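Local coordinates for periplasmic solute binding protein (Candidatus liberibacter, PDB 4CL2) that binds manganese and zinc in the periplasm, consistent with delivering the ion to a membrane transporter for uptake, at residues 9-14 and 62-67; 57-62 and 67-72. All blocks are in the same frame, centred on the assembly; numbering follows the deposited sequence.

Overall arrangement
Both contacts lie in one lobe of the binding protein, with centres 6 Å apart, and concern the long chain that leaves strand 56-59 and returns to the sheet as strand 80-83. Contact 1 joins its first bend to the loop after strand 6-9; contact 2 folds its next part back over strand 56-59. Their segments alternate along the sequence. A probable backbone hydrogen bond from Ser10 N to Leu58 O, 2.9 Å, ties them together, and Glu65 of contact 1 reaches the backbone of contact 2. Contact 1 faces the metal cleft, the side chain of Leu64 being about 6 Å from the bound manganese, whereas contact 2 sits farther back.

Contact 1 (9-14 and 62-67); sequences SSFSII and LHLEET
Where strand 6-9 ends beside the metal cleft and the chain turns into helix 12-22, Ser10 and Phe11 meet Leu64 and Glu65, the two middle residues of a type I beta turn. The turn is closed by Glu66 N to His63 O at 3.1 Å, and it presents an apolar and an acidic side chain next to each other. Ser10 OG donates to Glu65 OE2 at 2.7 Å, arriving on the anti side of the carboxylate and 20° out of its plane. The short serine suits this corner, since its one-carbon side chain puts a donor close to the backbone, within reach of the acid; its hydroxyl also lies at the edge of the Phe11 ring. Glutamate has the reach for the other half: its chain bends at chi2, swinging the carboxylate toward the strand ends. There OE2 also accepts from Asn60 N and OE1 from Gly61 N, so three donors grip a buried acid, which probably favours its ionised form.

In the parallel sheet of the lobe, strands 6-9 and 56-59 are neighbours, and loops following such strands line the cleft of this solute-binding family. Phe11 occupies the N-cap position of helix 12-22, with CG folded between its backbone N and carbonyl carbon (chi1 83°). One ring face takes Leu64 CD2 in a CH-pi contact, 3.9 Å from the centroid and 28° off the normal; the closest ring atom is CE1, at 3.5 Å from that methyl. Ile13 N lies over the opposite face, toward the rim, and Trp108 meets the ring as well. Branched leucine can offer a single methyl to the flat surface while its side chain remains about 6 Å from that of the metal ligand His106, and Phe11 comes similarly near Asp247.

Contact 2 (57-62 and 67-72); sequences ILCNGL and TYMKYF
Phe72 folds back from the excursion after strand 56-59 and lays its ring against Ile57 and Cys59 of that strand. Its backbone N is held by Met69 O at 2.9 Å, so the chain is already turned when the side chain starts. Phe72 CB lies 4.4 Å from Ile57 CD1. Ring atom CD1 of Phe72 comes to 3.8 Å from Ile57 CD1. Farther out, CE1 and CZ pass over Ile57 CG2, which sits over the centre of one face, 4.2 Å from the centroid and 12° off the normal; Tyr68 O lies over the opposite face, toward the rim. On the other flank, Met69 SD lies in the ring plane at its edge, 3.7 Å from Phe72 CD2. Phe72 CE2 meets Cys59 SG at 3.7 Å in an oblique sulfur-aromatic contact. Met69, bent at chi2 and chi3, curls its sulfur toward the strand until Met69 SD is 4.1 Å from Cys59 SG. Beta-branched isoleucine suits a strand and supplies two methyls to the ring, and the short cysteine brings its sulfur up to the ring without a longer chain in between. Polarizable sulfur, methyl and aromatic groups imply cohesion by dispersion and burial of apolar surface, with little directional constraint.

Contact 1 (9-14 and 62-67)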
ATOM      1  N   SER A   9     -13.976  -4.166  -2.246  0.50 12.48           N
ATOM      2  CA  SER A   9     -12.704  -3.655  -1.675  0.50 12.18           C
ATOM      3  C   SER A   9     -12.647  -2.119  -1.860  0.50 13.38           C
ATOM      4  O   SER A   9     -13.158  -1.563  -2.832  0.50 13.61           O
ATOM      5  CB  SER A   9     -11.506  -4.323  -2.356  0.50 12.33           C
ATOM      6  OG  SER A   9     -11.465  -5.733  -2.168  0.50 10.30           O
ATOM      7  N   SER A  10     -12.066  -1.432  -0.888  1.00 13.39           N
ATOM      8  CA  SER A  10     -12.031   0.023  -0.913  1.00 11.78           C
ATOM      9  C   SER A  10     -11.160   0.549  -2.078  1.00 13.40           C
ATOM     10  O   SER A  10     -11.480   1.605  -2.611  1.00 14.73           O
ATOM     11  CB  SER A  10     -11.612   0.594   0.422  1.00 13.35           C
ATOM     12  OG  SER A  10     -10.264   0.223   0.734  1.00 13.95           O
ATOM     13  N   PHE A  11     -10.054  -0.092  -2.360  1.00 14.27           N
ATOM     14  CA  PHE A  11      -9.189   0.368  -3.445  1.00 14.35           C
ATOM     15  C   PHE A  11      -8.410  -0.755  -4.073  1.00 14.17           C
ATOM     16  O   PHE A  11      -8.509  -1.941  -3.698  1.00 14.39           O
ATOM     17  CB  PHE A  11      -8.280   1.546  -2.967  1.00 14.88           C
ATOM     18  CG  PHE A  11      -7.010   1.118  -2.217  1.00 16.47           C
ATOM     19  CD1 PHE A  11      -7.046   0.463  -0.996  1.00 15.75           C
ATOM     20  CD2 PHE A  11      -5.774   1.435  -2.760  1.00 15.83           C
ATOM     21  CE1 PHE A  11      -5.873   0.139  -0.312  1.00 17.48           C
ATOM     22  CE2 PHE A  11      -4.590   1.099  -2.089  1.00 15.98           C
ATOM     23  CZ  PHE A  11      -4.647   0.462  -0.861  1.00 15.13           C
ATOM     24  N   SER A  12      -7.721  -0.413  -5.170  1.00 13.49           N
ATOM     25  CA  SER A  12      -7.233  -1.429  -6.111  1.00 15.10           C
ATOM     26  C   SER A  12      -6.352  -2.469  -5.483  1.00 13.55           C
ATOM     27  O   SER A  12      -6.421  -3.647  -5.836  1.00 15.21           O
ATOM     28  CB  SER A  12      -6.473  -0.752  -7.285  1.00 15.91           C
ATOM     29  OG  SER A  12      -5.420   0.127  -6.843  1.00 14.91           O
ATOM     30  N   ILE A  13      -5.500  -2.077  -4.557  1.00 14.73           N
ATOM     31  CA  ILE A  13      -4.577  -3.031  -3.973  1.00 13.39           C
ATOM     32  C   ILE A  13      -5.339  -4.111  -3.218  1.00 14.11           C
ATOM     33  O   ILE A  13      -5.049  -5.308  -3.374  1.00 14.09           O
ATOM     34  CB  ILE A  13      -3.559  -2.363  -3.089  1.00 15.52           C
ATOM     35  CG1 ILE A  13      -2.654  -1.480  -4.005  1.00 16.99           C
ATOM     36  CG2 ILE A  13      -2.807  -3.389  -2.224  1.00 16.53           C
ATOM     37  CD1 ILE A  13      -1.525  -0.817  -3.209  1.00 18.97           C
ATOM     38  N   ILE A  14      -6.305  -3.717  -2.416  1.00 14.86           N
ATOM     39  CA  ILE A  14      -7.109  -4.718  -1.695  1.00 12.63           C
ATOM     40  C   ILE A  14      -7.963  -5.578  -2.605  1.00 11.69           C
ATOM     41  O   ILE A  14      -8.056  -6.799  -2.442  1.00 12.97           O
ATOM     42  CB  ILE A  14      -7.937  -4.033  -0.577  1.00 14.29           C
ATOM     43  CG1 ILE A  14      -6.989  -3.394   0.456  1.00 16.17           C
ATOM     44  CG2 ILE A  14      -8.915  -4.989   0.085  1.00 15.89           C
ATOM     45  CD1 ILE A  14      -7.716  -2.605   1.547  1.00 16.23           C
ATOM     46  N   LEU A  62      -6.612   2.447   9.038  1.00 17.17           N
ATOM     47  CA  LEU A  62      -5.536   3.432   9.232  1.00 17.05           C
ATOM     48  C   LEU A  62      -5.893   4.776   8.563  1.00 20.61           C
ATOM     49  O   LEU A  62      -5.065   5.419   7.932  1.00 20.04           O
ATOM     50  CB  LEU A  62      -4.201   2.861   8.764  1.00 16.83           C
ATOM     51  CG  LEU A  62      -3.825   1.526   9.393  1.00 18.03           C
ATOM     52  CD1 LEU A  62      -2.576   0.933   8.700  1.00 17.88           C
ATOM     53  CD2 LEU A  62      -3.655   1.494  10.913  1.00 22.65           C
ATOM     54  N   HIS A  63      -7.190   5.091   8.664  1.00 18.56           N
ATOM     55  CA  HIS A  63      -7.800   6.289   8.115  1.00 21.47           C
ATOM     56  C   HIS A  63      -7.758   6.446   6.598  1.00 20.38           C
ATOM     57  O   HIS A  63      -8.047   7.556   6.134  1.00 20.48           O
ATOM     58  CB  HIS A  63      -7.199   7.550   8.794  1.00 24.25           C
ATOM     59  CG  HIS A  63      -7.555   7.667  10.225  1.00 28.95           C
ATOM     60  ND1 HIS A  63      -7.359   8.819  10.948  1.00 36.81           N
ATOM     61  CD2 HIS A  63      -8.131   6.782  11.080  1.00 34.95           C
ATOM     62  CE1 HIS A  63      -7.815   8.649  12.178  1.00 36.59           C
ATOM     63  NE2 HIS A  63      -8.302   7.432  12.281  1.00 38.48           N
ATOM     64  N   LEU A  64      -7.422   5.411   5.838  1.00 17.90           N
ATOM     65  CA  LEU A  64      -7.287   5.564   4.378  1.00 17.65           C
ATOM     66  C   LEU A  64      -8.629   6.039   3.793  1.00 17.03           C
ATOM     67  O   LEU A  64      -8.697   6.904   2.883  1.00 18.71           O
ATOM     68  CB  LEU A  64      -6.855   4.278   3.700  1.00 16.63           C
ATOM     69  CG  LEU A  64      -6.686   4.376   2.211  1.00 15.94           C
ATOM     70  CD1 LEU A  64      -5.512   5.267   1.893  1.00 18.85           C
ATOM     71  CD2 LEU A  64      -6.516   3.012   1.637  1.00 18.13           C
ATOM     72  N   GLU A  65      -9.688   5.468   4.347  1.00 18.10           N
ATOM     73  CA  GLU A  65     -11.049   5.724   3.884  1.00 17.30           C
ATOM     74  C   GLU A  65     -11.768   6.842   4.573  1.00 20.30           C
ATOM     75  O   GLU A  65     -13.005   7.039   4.384  1.00 19.61           O
ATOM     76  CB  GLU A  65     -11.881   4.418   3.977  1.00 18.96           C
ATOM     77  CG  GLU A  65     -11.350   3.276   3.110  1.00 16.10           C
ATOM     78  CD  GLU A  65     -10.290   2.381   3.761  1.00 16.38           C
ATOM     79  OE1 GLU A  65     -10.102   2.462   5.010  1.00 17.86           O
ATOM     80  OE2 GLU A  65      -9.740   1.565   2.991  1.00 16.02           O
ATOM     81  N   GLU A  66     -11.089   7.622   5.395  1.00 18.27           N
ATOM     82  CA  GLU A  66     -11.818   8.495   6.325  1.00 21.41           C
ATOM     83  C   GLU A  66     -12.796   9.445   5.611  1.00 19.38           C
ATOM     84  O   GLU A  66     -13.839   9.745   6.151  1.00 22.02           O
ATOM     85  CB  GLU A  66     -10.813   9.289   7.193  1.00 25.17           C
ATOM     86  CG  GLU A  66      -9.951  10.247   6.426  1.00 31.87           C
ATOM     87  CD  GLU A  66      -8.839  10.877   7.289  1.00 46.06           C
ATOM     88  OE1 GLU A  66      -8.997  10.958   8.523  1.00 38.31           O
ATOM     89  OE2 GLU A  66      -7.806  11.246   6.713  1.00 44.81           O
ATOM     90  N   THR A  67     -12.442   9.897   4.432  1.00 18.60           N
ATOM     91  CA  THR A  67     -13.281  10.878   3.739  1.00 23.42           C
ATOM     92  C   THR A  67     -14.516  10.273   3.113  1.00 23.32           C
ATOM     93  O   THR A  67     -15.466  11.032   2.852  1.00 25.07           O
ATOM     94  CB  THR A  67     -12.553  11.629   2.625  1.00 26.18           C
ATOM     95  OG1 THR A  67     -12.231  10.762   1.569  1.00 24.99           O
ATOM     96  CG2 THR A  67     -11.351  12.408   3.193  1.00 31.19           C
TER

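Contact 2 (57-62 and 67-72)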
ATOM      1  N   ILE A  57     -17.575  -5.671   2.951  1.00 14.45           N
ATOM      2  CA  ILE A  57     -16.783  -4.511   2.520  1.00 14.43           C
ATOM      3  C   ILE A  57     -15.418  -4.604   3.194  1.00 13.78           C
ATOM      4  O   ILE A  57     -15.338  -4.736   4.403  1.00 16.17           O
ATOM      5  CB  ILE A  57     -17.478  -3.201   2.835  1.00 16.10           C
ATOM      6  CG1 ILE A  57     -18.812  -3.138   2.100  1.00 16.00           C
ATOM      7  CG2 ILE A  57     -16.582  -2.041   2.443  1.00 17.53           C
ATOM      8  CD1 ILE A  57     -19.646  -1.912   2.415  1.00 18.29           C
ATOM      9  N   LEU A  58     -14.364  -4.601   2.377  1.00 13.46           N
ATOM     10  CA  LEU A  58     -13.001  -4.729   2.880  1.00 14.16           C
ATOM     11  C   LEU A  58     -12.273  -3.374   2.766  1.00 13.34           C
ATOM     12  O   LEU A  58     -12.077  -2.839   1.672  1.00 16.64           O
ATOM     13  CB  LEU A  58     -12.262  -5.769   2.088  1.00 14.16           C
ATOM     14  CG  LEU A  58     -12.821  -7.181   2.064  1.00 18.17           C
ATOM     15  CD1 LEU A  58     -11.947  -8.036   1.119  1.00 17.49           C
ATOM     16  CD2 LEU A  58     -12.875  -7.743   3.495  1.00 18.47           C
ATOM     17  N   CYS A  59     -11.945  -2.817   3.918  1.00 14.64           N
ATOM     18  CA  CYS A  59     -11.275  -1.493   4.014  1.00 13.75           C
ATOM     19  C   CYS A  59      -9.840  -1.706   4.521  1.00 15.15           C
ATOM     20  O   CYS A  59      -9.560  -2.634   5.272  1.00 13.34           O
ATOM     21  CB  CYS A  59     -11.995  -0.564   4.991  1.00 15.86           C
ATOM     22  SG  CYS A  59     -13.554   0.061   4.261  1.00 19.09           S
ATOM     23  N   ASN A  60      -8.985  -0.748   4.193  1.00 14.52           N
ATOM     24  CA  ASN A  60      -7.650  -0.665   4.745  1.00 13.93           C
ATOM     25  C   ASN A  60      -7.622  -0.281   6.184  1.00 15.76           C
ATOM     26  O   ASN A  60      -6.785  -0.802   6.985  1.00 17.09           O
ATOM     27  CB  ASN A  60      -6.859   0.419   4.008  1.00 12.97           C
ATOM     28  CG  ASN A  60      -5.347   0.270   4.243  1.00 13.98           C
ATOM     29  OD1 ASN A  60      -4.722  -0.644   3.704  1.00 15.72           O
ATOM     30  ND2 ASN A  60      -4.784   1.210   4.978  1.00 14.88           N
ATOM     31  N   GLY A  61      -8.501   0.622   6.562  1.00 14.21           N
ATOM     32  CA  GLY A  61      -8.371   1.319   7.833  1.00 17.26           C
ATOM     33  C   GLY A  61      -7.143   2.174   7.838  1.00 17.61           C
ATOM     34  O   GLY A  61      -6.673   2.618   6.768  1.00 16.51           O
ATOM     35  N   LEU A  62      -6.612   2.447   9.038  1.00 17.17           N
ATOM     36  CA  LEU A  62      -5.536   3.432   9.232  1.00 17.05           C
ATOM     37  C   LEU A  62      -5.893   4.776   8.563  1.00 20.61           C
ATOM     38  O   LEU A  62      -5.065   5.419   7.932  1.00 20.04           O
ATOM     39  CB  LEU A  62      -4.201   2.861   8.764  1.00 16.83           C
ATOM     40  CG  LEU A  62      -3.825   1.526   9.393  1.00 18.03           C
ATOM     41  CD1 LEU A  62      -2.576   0.933   8.700  1.00 17.88           C
ATOM     42  CD2 LEU A  62      -3.655   1.494  10.913  1.00 22.65           C
ATOM     43  N   THR A  67     -12.442   9.897   4.432  1.00 18.60           N
ATOM     44  CA  THR A  67     -13.281  10.878   3.739  1.00 23.42           C
ATOM     45  C   THR A  67     -14.516  10.273   3.113  1.00 23.32           C
ATOM     46  O   THR A  67     -15.466  11.032   2.852  1.00 25.07           O
ATOM     47  CB  THR A  67     -12.553  11.629   2.625  1.00 26.18           C
ATOM     48  OG1 THR A  67     -12.231  10.762   1.569  1.00 24.99           O
ATOM     49  CG2 THR A  67     -11.351  12.408   3.193  1.00 31.19           C
ATOM     50  N   TYR A  68     -14.533   8.967   2.898  1.00 21.23           N
ATOM     51  CA  TYR A  68     -15.725   8.319   2.282  1.00 22.19           C
ATOM     52  C   TYR A  68     -16.346   7.205   3.090  1.00 23.59           C
ATOM     53  O   TYR A  68     -17.332   6.595   2.656  1.00 21.17           O
ATOM     54  CB  TYR A  68     -15.435   7.910   0.855  1.00 21.48           C
ATOM     55  CG  TYR A  68     -14.265   6.985   0.651  1.00 19.03           C
ATOM     56  CD1 TYR A  68     -14.384   5.634   0.875  1.00 18.98           C
ATOM     57  CD2 TYR A  68     -13.008   7.479   0.243  1.00 20.47           C
ATOM     58  CE1 TYR A  68     -13.344   4.779   0.629  1.00 21.01           C
ATOM     59  CE2 TYR A  68     -11.955   6.632   0.046  1.00 21.34           C
ATOM     60  CZ  TYR A  68     -12.125   5.283   0.215  1.00 19.09           C
ATOM     61  OH  TYR A  68     -11.064   4.425   0.010  1.00 22.75           O
ATOM     62  N   MET A  69     -15.880   7.006   4.338  1.00 21.20           N
ATOM     63  CA  MET A  69     -16.592   6.051   5.237  1.00 21.14           C
ATOM     64  C   MET A  69     -18.085   6.336   5.370  1.00 21.02           C
ATOM     65  O   MET A  69     -18.868   5.396   5.504  1.00 23.94           O
ATOM     66  CB  MET A  69     -15.982   6.013   6.641  1.00 24.90           C
ATOM     67  CG  MET A  69     -14.694   5.250   6.685  1.00 25.56           C
ATOM     68  SD  MET A  69     -14.695   3.508   6.221  1.00 28.55           S
ATOM     69  CE  MET A  69     -16.011   3.048   7.343  1.00 28.83           C
ATOM     70  N   LYS A  70     -18.470   7.583   5.318  1.00 22.14           N
ATOM     71  CA  LYS A  70     -19.884   8.001   5.431  1.00 25.76           C
ATOM     72  C   LYS A  70     -20.775   7.413   4.331  1.00 24.19           C
ATOM     73  O   LYS A  70     -21.986   7.374   4.513  1.00 24.58           O
ATOM     74  CB  LYS A  70     -20.048   9.511   5.394  1.00 27.63           C
ATOM     75  CG  LYS A  70     -19.537  10.158   4.104  1.00 28.81           C
ATOM     76  CD  LYS A  70     -19.595  11.656   4.210  1.00 35.60           C
ATOM     77  CE  LYS A  70     -19.152  12.227   2.889  1.00 40.87           C
ATOM     78  NZ  LYS A  70     -19.181  13.710   2.884  1.00 53.76           N
ATOM     79  N   TYR A  71     -20.202   6.977   3.216  1.00 21.88           N
ATOM     80  CA  TYR A  71     -20.990   6.394   2.130  1.00 22.64           C
ATOM     81  C   TYR A  71     -21.263   4.908   2.389  1.00 22.57           C
ATOM     82  O   TYR A  71     -22.070   4.306   1.636  1.00 19.97           O
ATOM     83  CB  TYR A  71     -20.283   6.527   0.787  1.00 22.88           C
ATOM     84  CG  TYR A  71     -20.237   7.949   0.329  1.00 23.81           C
ATOM     85  CD1 TYR A  71     -21.296   8.530  -0.366  1.00 31.94           C
ATOM     86  CD2 TYR A  71     -19.150   8.739   0.640  1.00 27.64           C
ATOM     87  CE1 TYR A  71     -21.238   9.843  -0.769  1.00 32.13           C
ATOM     88  CE2 TYR A  71     -19.102  10.058   0.258  1.00 30.15           C
ATOM     89  CZ  TYR A  71     -20.137  10.600  -0.428  1.00 31.39           C
ATOM     90  OH  TYR A  71     -20.056  11.911  -0.793  1.00 41.81           O
ATOM     91  N   PHE A  72     -20.556   4.316   3.366  1.00 19.82           N
ATOM     92  CA  PHE A  72     -20.794   2.912   3.720  1.00 20.34           C
ATOM     93  C   PHE A  72     -21.904   2.854   4.736  1.00 23.48           C
ATOM     94  O   PHE A  72     -21.730   2.392   5.855  1.00 23.56           O
ATOM     95  CB  PHE A  72     -19.539   2.174   4.178  1.00 19.98           C
ATOM     96  CG  PHE A  72     -18.411   2.148   3.196  1.00 17.42           C
ATOM     97  CD1 PHE A  72     -18.572   1.742   1.859  1.00 17.51           C
ATOM     98  CD2 PHE A  72     -17.109   2.395   3.629  1.00 18.14           C
ATOM     99  CE1 PHE A  72     -17.537   1.717   0.988  1.00 20.42           C
ATOM    100  CE2 PHE A  72     -16.047   2.339   2.736  1.00 19.10           C
ATOM    101  CZ  PHE A  72     -16.216   1.986   1.426  1.00 19.07           C
TER